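Local atomic coordinates of alginate lyase (Aplysia kurodai, PDB entry 5GMT), a protein that probably cleaves alginate by beta-elimination, with specificity for polymannuronate, as a lyase of polysaccharide lyase family 14. Residues Y154-T157 / N158-S161; G176-L179 / G180-K183; I200-G204 / K205-W209. One frame throughout, in Å; residues are numbered along the deposited sequence.

How the interactions relate
All three contacts are local turns of one antiparallel beta-sandwich and follow one another along the chain. Interaction 1 begins at the end of strand 149-154, and interaction 2 lies on and just after strand 177-179, its neighbour in the same sheet; their centres are about 15 Å apart, and the Y154 ring packs on G176. Interaction 3 closes the hairpin between strands 191-199 and 208-216 of the other sheet. Its centre lies about 11 Å from that of interaction 1, where T206 packs on E160, and about 19 Å from that of interaction 2. R230 bonds to interaction 1, and M231 and R232 to N201 of interaction 3, joining loops from both sheets at one end of the sandwich.

Interaction 1: Y154-T157 / N158-S161; sequences YIPT and NQES
T157 and Q159 flank a tight backbone reversal centred on N158, which brings Q159 N to 3.0 Å from T157 O in a weak, bent hydrogen bond. The stronger grip comes from the side chain of Q159. Its NE2 donates to P156 O at 2.8 Å, and the bond is nearly straight, with an angle of 173° at the hydrogen. The carbonyl oxygen lies in the plane of the Q159 amide, whereas the amide nitrogen is moderately tilted from the plane of the P156 carbonyl. A bend at chi2 (-62°) folds the glutamine chain back along the turn to make this reach possible. The same nitrogen also bonds to R230 O, so two carbonyls hold the amide and fix its rotation. I155 comes in at about a right angle to the Q159 side chain: its CD1 methyl is 3.6 Å from Q159 NE2 and 3.7 Å from Q159 CD, so an aliphatic tip covers the amide close to its bonded end. N158 meets the proline ring with its oxygen, P156 CB lying 3.3 Å from N158 OD1, while N158 ND2 finds its main partner in N233 OD1. The backbone is tied to the same neighbouring loop, since N158 O accepts from R230 NH1. Replacing Q159 by an alanine would probably leave P156 O and R230 O without the donor they share and open a gap beside the I155 methyl. The arrangement is an inverse gamma turn, reinforced by a side-chain-to-backbone bond spanning three residues, in the loop by which the chain leaves strand 149-154 of the sandwich.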
loop_
_atom_site.group_PDB
_atom_site.type_symbol
_atom_site.label_atom_id
_atom_site.label_comp_id
_atom_site.label_asym_id
_atom_site.label_seq_id
_atom_site.Cartn_x
_atom_site.Cartn_y
_atom_site.Cartn_z
ATOM N N TYR A 154 -4.682 1.135 -8.864
ATOM C CA TYR A 154 -5.893 0.714 -9.557
ATOM C C TYR A 154 -6.864 1.885 -9.510
ATOM O O TYR A 154 -7.417 2.202 -8.462
ATOM C CB TYR A 154 -6.501 -0.534 -8.908
ATOM C CG TYR A 154 -5.837 -1.818 -9.337
ATOM C CD1 TYR A 154 -4.503 -2.073 -9.025
ATOM C CD2 TYR A 154 -6.542 -2.776 -10.053
ATOM C CE1 TYR A 154 -3.884 -3.244 -9.426
ATOM C CE2 TYR A 154 -5.930 -3.958 -10.456
ATOM C CZ TYR A 154 -4.611 -4.188 -10.137
ATOM O OH TYR A 154 -3.992 -5.354 -10.533
ATOM N N ILE A 155 -7.049 2.548 -10.646
ATOM C CA ILE A 155 -7.886 3.736 -10.715
ATOM C C ILE A 155 -8.741 3.637 -11.983
ATOM O O ILE A 155 -8.454 2.826 -12.849
ATOM C CB ILE A 155 -7.020 5.023 -10.717
ATOM C CG1 ILE A 155 -5.870 4.875 -11.708
ATOM C CG2 ILE A 155 -6.461 5.276 -9.330
ATOM C CD1 ILE A 155 -4.917 6.104 -11.767
ATOM N N PRO A 156 -9.816 4.431 -12.076
ATOM C CA PRO A 156 -10.708 4.354 -13.246
ATOM C C PRO A 156 -9.994 4.524 -14.594
ATOM O O PRO A 156 -8.958 5.174 -14.697
ATOM C CB PRO A 156 -11.691 5.502 -13.003
ATOM C CG PRO A 156 -11.774 5.593 -11.512
ATOM C CD PRO A 156 -10.377 5.278 -11.006
ATOM N N THR A 157 -10.559 3.934 -15.642
ATOM C CA THR A 157 -9.911 4.014 -16.942
ATOM C C THR A 157 -9.968 5.417 -17.550
ATOM O O THR A 157 -9.168 5.744 -18.415
ATOM C CB THR A 157 -10.531 3.007 -17.940
ATOM O OG1 THR A 157 -11.907 3.325 -18.151
ATOM C CG2 THR A 157 -10.433 1.592 -17.388
ATOM N N ASN A 158 -10.897 6.255 -17.098
ATOM C CA ASN A 158 -11.025 7.580 -17.706
ATOM C C ASN A 158 -10.132 8.627 -17.021
ATOM O O ASN A 158 -10.602 9.530 -16.336
ATOM C CB ASN A 158 -12.494 8.039 -17.720
ATOM C CG ASN A 158 -13.107 8.133 -16.341
ATOM O OD1 ASN A 158 -12.856 7.301 -15.475
ATOM N ND2 ASN A 158 -13.942 9.155 -16.132
ATOM N N GLN A 159 -8.830 8.508 -17.234
ATOM C CA GLN A 159 -7.897 9.486 -16.704
ATOM C C GLN A 159 -7.793 10.661 -17.668
ATOM O O GLN A 159 -8.399 10.646 -18.736
ATOM C CB GLN A 159 -6.526 8.844 -16.473
ATOM C CG GLN A 159 -6.554 7.725 -15.454
ATOM C CD GLN A 159 -6.978 8.204 -14.068
ATOM O OE1 GLN A 159 -6.531 9.253 -13.591
ATOM N NE2 GLN A 159 -7.842 7.443 -13.422
ATOM N N GLU A 160 -7.018 11.674 -17.293
ATOM C CA GLU A 160 -6.867 12.874 -18.117
ATOM C C GLU A 160 -6.285 12.547 -19.483
ATOM O O GLU A 160 -5.631 11.517 -19.653
ATOM C CB GLU A 160 -5.976 13.892 -17.408
ATOM C CG GLU A 160 -4.574 13.370 -17.143
ATOM C CD GLU A 160 -3.596 14.454 -16.733
ATOM O OE1 GLU A 160 -3.997 15.638 -16.638
ATOM O OE2 GLU A 160 -2.421 14.117 -16.508
ATOM N N SER A 161 -6.528 13.414 -20.466
ATOM C CA SER A 161 -5.943 13.205 -21.786
ATOM C C SER A 161 -4.420 13.074 -21.689
ATOM O O SER A 161 -3.771 13.810 -20.945
ATOM C CB SER A 161 -6.318 14.345 -22.738
ATOM O OG SER A 161 -7.720 14.416 -22.895
#

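Interaction 2: G176-L179 / G180-K183; sequences GQSL and GRGK
G180 carries the chain out of strand 177-179 directly after L179, and its positive phi goes with the absence of a side chain: a beta carbon here would clash with L179 O. R181 comes next and reaches back to the strand twice. R181 N donates to a water 3.0 Å away, which gives a weak bond to S178 O, so one water bridges the backbone of the strand end and the turn. At the far end of the side chain, R181 NH2 donates to S178 OG over 3.0 Å, at 160° and with the oxygen near the guanidinium plane, an edge-on approach. The chain runs extended, with CG opposite the backbone N (chi1 -172°), and then bends at chi3 (-63°), which turns the edge of the guanidinium, with NH2, toward S178 OG; S178 CB lies 3.5 Å from R181 NH2. The principal partner of both residues is E150 on the adjacent strand, which takes R181 NE in a salt bridge through OE1 and S178 OG through OE2. G182 occupies the third position of a type II beta turn, where a beta carbon would press on the carbonyl oxygen of R181. K183 completes the turn, K183 N bonding to G180 O at 3.0 Å. R181, S178 and E150 thus form a closed polar ring in which the glutamate charge offsets the guanidinium. That compensation probably matters all the more because R144 brings a second positive group close to R181.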
loop_
_atom_site.group_PDB
_atom_site.type_symbol
_atom_site.label_atom_id
_atom_site.label_comp_id
_atom_site.label_asym_id
_atom_site.label_seq_id
_atom_site.Cartn_x
_atom_site.Cartn_y
_atom_site.Cartn_z
ATOM N N GLY A 176 -2.297 -2.801 -12.347
ATOM C CA GLY A 176 -2.172 -1.464 -11.800
ATOM C C GLY A 176 -1.318 -0.539 -12.649
ATOM O O GLY A 176 -0.491 -1.000 -13.440
ATOM N N GLN A 177 -1.536 0.768 -12.498
ATOM C CA GLN A 177 -0.697 1.767 -13.149
ATOM C C GLN A 177 0.520 2.038 -12.274
ATOM O O GLN A 177 0.391 2.183 -11.061
ATOM C CB GLN A 177 -1.483 3.061 -13.393
ATOM C CG GLN A 177 -2.884 2.837 -13.932
ATOM C CD GLN A 177 -2.864 2.052 -15.227
ATOM O OE1 GLN A 177 -2.131 2.397 -16.157
ATOM N NE2 GLN A 177 -3.636 0.978 -15.281
ATOM N N SER A 178 1.704 2.083 -12.873
ATOM C CA SER A 178 2.910 2.417 -12.118
ATOM C C SER A 178 3.145 3.912 -12.202
ATOM O O SER A 178 3.377 4.445 -13.288
ATOM C CB SER A 178 4.131 1.657 -12.647
ATOM O OG SER A 178 3.976 0.270 -12.421
ATOM N N LEU A 179 3.070 4.581 -11.055
ATOM C CA LEU A 179 3.292 6.029 -10.995
ATOM C C LEU A 179 4.533 6.353 -10.179
ATOM O O LEU A 179 4.675 5.915 -9.029
ATOM C CB LEU A 179 2.076 6.735 -10.394
ATOM C CG LEU A 179 0.899 6.766 -11.377
ATOM C CD1 LEU A 179 -0.325 6.169 -10.718
ATOM C CD2 LEU A 179 0.615 8.178 -11.833
ATOM N N GLY A 180 5.434 7.115 -10.788
ATOM C CA GLY A 180 6.610 7.595 -10.097
ATOM C C GLY A 180 7.681 6.553 -9.848
ATOM O O GLY A 180 8.474 6.709 -8.926
ATOM N N ARG A 181 7.715 5.497 -10.653
ATOM C CA ARG A 181 8.677 4.421 -10.427
ATOM C C ARG A 181 10.097 4.962 -10.458
ATOM O O ARG A 181 10.494 5.658 -11.398
ATOM C CB ARG A 181 8.514 3.300 -11.455
ATOM C CG ARG A 181 9.362 2.057 -11.156
ATOM C CD ARG A 181 9.321 1.058 -12.311
ATOM N NE ARG A 181 7.978 0.524 -12.543
ATOM C CZ ARG A 181 7.679 -0.319 -13.528
ATOM N NH1 ARG A 181 8.629 -0.710 -14.372
ATOM N NH2 ARG A 181 6.440 -0.760 -13.684
ATOM N N GLY A 182 10.846 4.667 -9.401
ATOM C CA GLY A 182 12.238 5.073 -9.311
ATOM C C GLY A 182 12.466 6.430 -8.682
ATOM O O GLY A 182 13.616 6.815 -8.442
ATOM N N LYS A 183 11.388 7.166 -8.416
ATOM C CA LYS A 183 11.508 8.485 -7.795
ATOM C C LYS A 183 11.837 8.375 -6.315
ATOM O O LYS A 183 12.308 9.330 -5.703
ATOM C CB LYS A 183 10.233 9.294 -8.006
ATOM C CG LYS A 183 10.018 9.636 -9.476
ATOM C CD LYS A 183 9.231 10.916 -9.650
ATOM C CE LYS A 183 9.054 11.251 -11.128
ATOM N NZ LYS A 183 10.356 11.430 -11.836
HETATM O O HOH W 1 6.216 5.007 -13.162
#

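Interaction 3: I200-G204 / K205-W209; sequences INTVG and KTDGW
T202 O is gripped by two donors from opposite faces of its carbonyl plane: K205 N, 2.9 Å from T202 O, and N201 ND2, also 2.9 Å from T202 O. The first of these closes a type II beta turn from T202 to K205, with G204 in its third position, where any side chain would run into V203 O. N201 can fold its amide under the turn because CG stands between its own backbone N and carbonyl carbon (chi1 61°); from there ND2 makes a further, weak bond to K205 O, while N201 OD1 takes its main partner, M231 N, from a neighbouring loop. D207 clasps T202 with both carboxylate oxygens. OD1 of D207 receives T202 N at 2.7 Å through its syn lone pair, and OD2 of D207 accepts from T202 OG1, likewise at 2.7 Å, on the syn side and 15° from the carboxylate plane. The T202 and D207 side chains meet at a slant, and D207 OD1 also sits 3.2 Å from N201 CA. The K205 chain runs alongside T202, pointing the same way, K205 CD being 4.0 Å from T202 CB, and then bends at its end, where a water joins K205 NZ to V203 O. This hairpin connection between strands 191-199 and 208-216 therefore holds a buried carboxylate on an amide and a hydroxyl of one residue, one uncharged donor to each oxygen, which probably stabilises the buried negative charge.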
loop_
_atom_site.group_PDB
_atom_site.type_symbol
_atom_site.label_atom_id
_atom_site.label_comp_id
_atom_site.label_asym_id
_atom_site.label_seq_id
_atom_site.Cartn_x
_atom_site.Cartn_y
_atom_site.Cartn_z
ATOM N N ILE A 200 -8.655 12.647 -2.939
ATOM C CA ILE A 200 -9.354 12.101 -4.088
ATOM C C ILE A 200 -9.943 13.251 -4.885
ATOM O O ILE A 200 -10.085 14.364 -4.377
ATOM C CB ILE A 200 -10.449 11.072 -3.689
ATOM C CG1 ILE A 200 -11.516 11.694 -2.789
ATOM C CG2 ILE A 200 -9.822 9.863 -3.003
ATOM C CD1 ILE A 200 -12.573 10.652 -2.355
ATOM N N ASN A 201 -10.244 12.989 -6.148
ATOM C CA ASN A 201 -10.699 14.033 -7.058
ATOM C C ASN A 201 -12.090 14.568 -6.768
ATOM O O ASN A 201 -12.946 13.880 -6.204
ATOM C CB ASN A 201 -10.673 13.514 -8.492
ATOM C CG ASN A 201 -11.594 12.320 -8.688
ATOM O OD1 ASN A 201 -11.338 11.239 -8.153
ATOM N ND2 ASN A 201 -12.677 12.509 -9.465
ATOM N N THR A 202 -12.302 15.812 -7.169
ATOM C CA THR A 202 -13.655 16.315 -7.373
ATOM C C THR A 202 -14.304 15.461 -8.445
ATOM O O THR A 202 -13.692 15.210 -9.482
ATOM C CB THR A 202 -13.642 17.770 -7.830
ATOM O OG1 THR A 202 -12.796 18.528 -6.951
ATOM C CG2 THR A 202 -15.059 18.350 -7.826
ATOM N N VAL A 203 -15.523 14.993 -8.203
ATOM C CA VAL A 203 -16.216 14.226 -9.225
ATOM C C VAL A 203 -16.375 15.118 -10.447
ATOM O O VAL A 203 -16.750 16.282 -10.330
ATOM C CB VAL A 203 -17.576 13.694 -8.706
ATOM C CG1 VAL A 203 -18.372 13.034 -9.824
ATOM C CG2 VAL A 203 -17.329 12.705 -7.590
ATOM N N GLY A 204 -16.020 14.590 -11.612
ATOM C CA GLY A 204 -16.075 15.345 -12.846
ATOM C C GLY A 204 -14.731 15.934 -13.210
ATOM O O GLY A 204 -14.568 16.500 -14.285
ATOM N N LYS A 205 -13.751 15.797 -12.320
ATOM C CA LYS A 205 -12.436 16.370 -12.579
ATOM C C LYS A 205 -11.292 15.381 -12.369
ATOM O O LYS A 205 -11.444 14.355 -11.715
ATOM C CB LYS A 205 -12.200 17.595 -11.689
ATOM C CG LYS A 205 -13.252 18.680 -11.818
ATOM C CD LYS A 205 -12.812 19.949 -11.114
ATOM C CE LYS A 205 -13.982 20.900 -10.934
ATOM N NZ LYS A 205 -14.744 21.038 -12.208
ATOM N N THR A 206 -10.137 15.722 -12.912
ATOM C CA THR A 206 -8.914 14.960 -12.672
ATOM C C THR A 206 -7.970 15.807 -11.814
ATOM O O THR A 206 -6.858 16.169 -12.239
ATOM C CB THR A 206 -8.231 14.532 -13.998
ATOM O OG1 THR A 206 -8.146 15.652 -14.891
ATOM C CG2 THR A 206 -9.024 13.408 -14.675
ATOM N N ASP A 207 -8.434 16.114 -10.607
ATOM C CA ASP A 207 -7.720 16.993 -9.695
ATOM C C ASP A 207 -7.325 16.284 -8.400
ATOM O O ASP A 207 -6.956 16.922 -7.413
ATOM C CB ASP A 207 -8.555 18.252 -9.392
ATOM C CG ASP A 207 -9.939 17.938 -8.856
ATOM O OD1 ASP A 207 -10.270 16.750 -8.680
ATOM O OD2 ASP A 207 -10.698 18.890 -8.582
ATOM N N GLY A 208 -7.401 14.958 -8.395
ATOM C CA GLY A 208 -6.957 14.221 -7.218
ATOM C C GLY A 208 -5.440 14.130 -7.241
ATOM O O GLY A 208 -4.824 14.374 -8.283
ATOM N N TRP A 209 -4.828 13.781 -6.109
ATOM C CA TRP A 209 -3.385 13.576 -6.097
ATOM C C TRP A 209 -2.914 12.643 -4.999
ATOM O O TRP A 209 -3.621 12.398 -4.017
ATOM C CB TRP A 209 -2.654 14.922 -5.969
ATOM C CG TRP A 209 -3.092 15.805 -4.822
ATOM C CD1 TRP A 209 -4.148 16.673 -4.812
ATOM C CD2 TRP A 209 -2.449 15.944 -3.545
ATOM N NE1 TRP A 209 -4.215 17.324 -3.601
ATOM C CE2 TRP A 209 -3.178 16.897 -2.810
ATOM C CE3 TRP A 209 -1.331 15.348 -2.952
ATOM C CZ2 TRP A 209 -2.824 17.272 -1.510
ATOM C CZ3 TRP A 209 -0.984 15.718 -1.656
ATOM C CH2 TRP A 209 -1.727 16.667 -0.954
HETATM O O HOH W 2 -16.737 18.787 -11.454
#